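Local structure of galectin (Xenopus laevis, 3WUC) at residues 12-17 with 119-124. The protein probably binds lactose and related beta-galactosides, as galectins do, through a single beta-sandwich domain that holds a galactose-containing glycan in this crystal. Numbering follows the deposited sequence.
Sequences TNLNLH and EVINYL
L16 and I121 form an antiparallel hydrogen-bonded pair, with L16 N reaching I121 O at 3.0 Å and I121 N returning to L16 O at 2.9 Å. Because N15 and L16 both face I121, the pairing contains a G1 beta bulge; N15, at phi 53°, has the left-handed backbone expected of its first position. Beyond the bulge, N122 takes over with two acceptors: its backbone O receives L14 N at 3.0 Å in a nearly straight bond (171°), while its side-chain OD1 accepts N15 N at 2.8 Å, more bent. The carboxamide thus supplies an acceptor for N15 N, whose approach to I121 O is too poorly angled to bond.

CG2 of V120 sits over the imidazole of H17, offset toward its rim and 3.4 Å from H17 CE1, a CH-pi contact. The ring is steadied by NE2 of H17 bonding N15 OD1 at 2.9 Å, from above the amide plane, while CG1 of V120 packs against N15.

The buried leucines make the apolar part. With CG anti to its backbone N (chi1 -171°), L14 brings CD2 to 4.1 Å from CD1 of L124, and also packs on L131 of the second subunit; L16 and L124 continue onto V22 of strand 20-28 in the opposing sheet of the sandwich. T12 pairs antiparallel with a strand of the second subunit, and N13 ND2 donates to D8 O of that subunit. Three backbone bonds and one to the N122 carboxamide thus keep the strand pair bonded through its irregular part, next to this interface.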
ATOM      1  N   THR B  12      -1.997  17.292  10.318  1.00 15.78           N
ATOM      2  CA  THR B  12      -3.141  17.884  10.890  1.00 13.68           C
ATOM      3  C   THR B  12      -4.367  17.702   9.953  1.00 13.81           C
ATOM      4  O   THR B  12      -4.188  17.290   8.775  1.00 14.81           O
ATOM      5  CB  THR B  12      -2.870  19.381  11.170  1.00 17.17           C
ATOM      6  OG1 THR B  12      -2.427  19.956   9.930  1.00 18.78           O
ATOM      7  CG2 THR B  12      -1.805  19.529  12.195  1.00 20.54           C
ATOM      8  N   ASN B  13      -5.545  17.922  10.464  1.00 14.27           N
ATOM      9  CA  ASN B  13      -6.780  17.747   9.812  1.00 14.28           C
ATOM     10  C   ASN B  13      -6.967  16.316   9.359  1.00 15.16           C
ATOM     11  O   ASN B  13      -7.626  16.035   8.312  1.00 16.30           O
ATOM     12  CB  ASN B  13      -6.982  18.658   8.572  1.00 15.90           C
ATOM     13  CG  ASN B  13      -7.090  20.127   8.899  1.00 17.35           C
ATOM     14  OD1 ASN B  13      -7.404  20.476  10.023  1.00 20.03           O
ATOM     15  ND2 ASN B  13      -6.775  20.964   7.960  1.00 19.98           N
ATOM     16  N   LEU B  14      -6.514  15.397  10.184  1.00 13.06           N
ATOM     17  CA  LEU B  14      -6.636  13.969   9.840  1.00 14.30           C
ATOM     18  C   LEU B  14      -8.099  13.490   9.718  1.00 15.01           C
ATOM     19  O   LEU B  14      -8.354  12.642   8.856  1.00 17.22           O
ATOM     20  CB  LEU B  14      -5.845  13.126  10.830  1.00 13.15           C
ATOM     21  CG  LEU B  14      -5.752  11.661  10.383  1.00 15.24           C
ATOM     22  CD1 LEU B  14      -4.899  11.425   9.132  1.00 17.77           C
ATOM     23  CD2 LEU B  14      -5.240  10.816  11.564  1.00 16.38           C
ATOM     24  N   ASN B  15      -9.025  14.059  10.473  1.00 16.06           N
ATOM     25  CA  ASN B  15     -10.448  13.725  10.418  1.00 16.85           C
ATOM     26  C   ASN B  15     -10.748  12.256  10.559  1.00 17.70           C
ATOM     27  O   ASN B  15     -11.602  11.709   9.864  1.00 20.81           O
ATOM     28  CB  ASN B  15     -11.033  14.240   9.110  1.00 17.47           C
ATOM     29  CG  ASN B  15     -12.490  14.504   9.199  1.00 20.01           C
ATOM     30  OD1 ASN B  15     -13.041  14.815  10.243  1.00 22.07           O
ATOM     31  ND2 ASN B  15     -13.147  14.394   8.087  1.00 23.90           N
ATOM     32  N   LEU B  16     -10.060  11.614  11.488  1.00 16.08           N
ATOM     33  CA  LEU B  16     -10.272  10.212  11.793  1.00 15.37           C
ATOM     34  C   LEU B  16     -11.394  10.096  12.815  1.00 16.70           C
ATOM     35  O   LEU B  16     -11.236  10.493  13.937  1.00 15.30           O
ATOM     36  CB  LEU B  16      -9.005   9.556  12.308  1.00 15.07           C
ATOM     37  CG  LEU B  16      -9.042   8.078  12.548  1.00 14.39           C
ATOM     38  CD1 LEU B  16      -9.104   7.272  11.272  1.00 17.47           C
ATOM     39  CD2 LEU B  16      -7.873   7.704  13.390  1.00 17.13           C
ATOM     40  N   HIS B  17     -12.482   9.479  12.440  1.00 17.74           N
ATOM     41  CA  HIS B  17     -13.619   9.261  13.304  1.00 17.39           C
ATOM     42  C   HIS B  17     -13.620   7.890  13.941  1.00 17.43           C
ATOM     43  O   HIS B  17     -12.984   6.975  13.454  1.00 16.73           O
ATOM     44  CB  HIS B  17     -14.882   9.414  12.482  1.00 19.35           C
ATOM     45  CG  HIS B  17     -15.096  10.822  12.009  1.00 21.69           C
ATOM     46  ND1 HIS B  17     -16.055  11.648  12.588  1.00 29.41           N
ATOM     47  CD2 HIS B  17     -14.457  11.566  11.088  1.00 23.86           C
ATOM     48  CE1 HIS B  17     -16.011  12.833  11.999  1.00 26.74           C
ATOM     49  NE2 HIS B  17     -15.027  12.823  11.115  1.00 26.34           N
ATOM     50  N   GLU B 119     -14.214  12.744  19.646  1.00 17.68           N
ATOM     51  CA  GLU B 119     -14.951  12.120  18.551  1.00 19.30           C
ATOM     52  C   GLU B 119     -14.139  12.106  17.255  1.00 18.05           C
ATOM     53  O   GLU B 119     -14.456  11.364  16.398  1.00 19.06           O
ATOM     54  CB  GLU B 119     -16.310  12.763  18.304  1.00 24.78           C
ATOM     55  CG  GLU B 119     -17.341  12.280  19.385  1.00 29.68           C
ATOM     56  CD  GLU B 119     -17.491  10.703  19.460  1.00 33.93           C
ATOM     57  OE1 GLU B 119     -17.802  10.010  18.421  1.00 35.84           O
ATOM     58  OE2 GLU B 119     -17.318  10.118  20.562  1.00 35.84           O
ATOM     59  N   VAL B 120     -13.131  12.947  17.157  1.00 17.66           N
ATOM     60  CA  VAL B 120     -12.291  13.042  15.930  1.00 16.34           C
ATOM     61  C   VAL B 120     -10.867  13.229  16.329  1.00 16.96           C
ATOM     62  O   VAL B 120     -10.529  14.126  17.107  1.00 17.55           O
ATOM     63  CB  VAL B 120     -12.751  14.188  15.002  1.00 17.68           C
ATOM     64  CG1 VAL B 120     -11.912  14.246  13.738  1.00 19.31           C
ATOM     65  CG2 VAL B 120     -14.205  14.053  14.644  1.00 23.11           C
ATOM     66  N   ILE B 121      -9.989  12.388  15.796  1.00 14.82           N
ATOM     67  CA  ILE B 121      -8.543  12.594  15.858  1.00 15.97           C
ATOM     68  C   ILE B 121      -8.059  13.312  14.665  1.00 16.18           C
ATOM     69  O   ILE B 121      -8.212  12.879  13.513  1.00 15.33           O
ATOM     70  CB  ILE B 121      -7.763  11.218  15.985  1.00 15.62           C
ATOM     71  CG1 ILE B 121      -8.203  10.618  17.362  1.00 17.13           C
ATOM     72  CG2 ILE B 121      -6.244  11.382  15.815  1.00 14.39           C
ATOM     73  CD1 ILE B 121      -7.715   9.236  17.485  1.00 15.61           C
ATOM     74  N   ASN B 122      -7.602  14.502  14.882  1.00 14.50           N
ATOM     75  CA  ASN B 122      -7.113  15.294  13.803  1.00 15.02           C
ATOM     76  C   ASN B 122      -5.608  15.477  13.698  1.00 14.05           C
ATOM     77  O   ASN B 122      -5.040  15.959  12.693  1.00 14.77           O
ATOM     78  CB  ASN B 122      -7.739  16.690  13.876  1.00 15.96           C
ATOM     79  CG  ASN B 122      -9.099  16.784  13.267  1.00 16.54           C
ATOM     80  OD1 ASN B 122      -9.360  16.276  12.131  1.00 18.44           O
ATOM     81  ND2 ASN B 122     -10.014  17.362  14.003  1.00 20.97           N
ATOM     82  N   TYR B 123      -4.869  15.192  14.795  1.00 12.70           N
ATOM     83  CA  TYR B 123      -3.491  15.335  14.884  1.00 14.06           C
ATOM     84  C   TYR B 123      -2.792  14.007  15.081  1.00 12.70           C
ATOM     85  O   TYR B 123      -3.220  13.195  15.896  1.00 14.48           O
ATOM     86  CB  TYR B 123      -3.134  16.227  16.125  1.00 13.35           C
ATOM     87  CG  TYR B 123      -1.681  16.428  16.460  1.00 12.15           C
ATOM     88  CD1 TYR B 123      -0.869  17.405  15.872  1.00 14.45           C
ATOM     89  CD2 TYR B 123      -1.056  15.668  17.439  1.00 12.07           C
ATOM     90  CE1 TYR B 123       0.432  17.613  16.213  1.00 14.84           C
ATOM     91  CE2 TYR B 123       0.264  15.840  17.774  1.00 15.39           C
ATOM     92  CZ  TYR B 123       1.032  16.821  17.206  1.00 13.97           C
ATOM     93  OH  TYR B 123       2.357  16.959  17.554  1.00 17.19           O
ATOM     94  N   LEU B 124      -1.772  13.818  14.226  1.00 13.76           N
ATOM     95  CA  LEU B 124      -0.888  12.643  14.299  1.00 13.74           C
ATOM     96  C   LEU B 124       0.547  13.045  14.113  1.00 14.89           C
ATOM     97  O   LEU B 124       0.899  13.778  13.156  1.00 16.45           O
ATOM     98  CB  LEU B 124      -1.329  11.610  13.249  1.00 14.81           C
ATOM     99  CG  LEU B 124      -0.673  10.208  13.304  1.00 17.01           C
ATOM    100  CD1 LEU B 124      -1.638   9.205  12.721  1.00 20.20           C
ATOM    101  CD2 LEU B 124       0.673  10.262  12.591  1.00 21.08           C
TER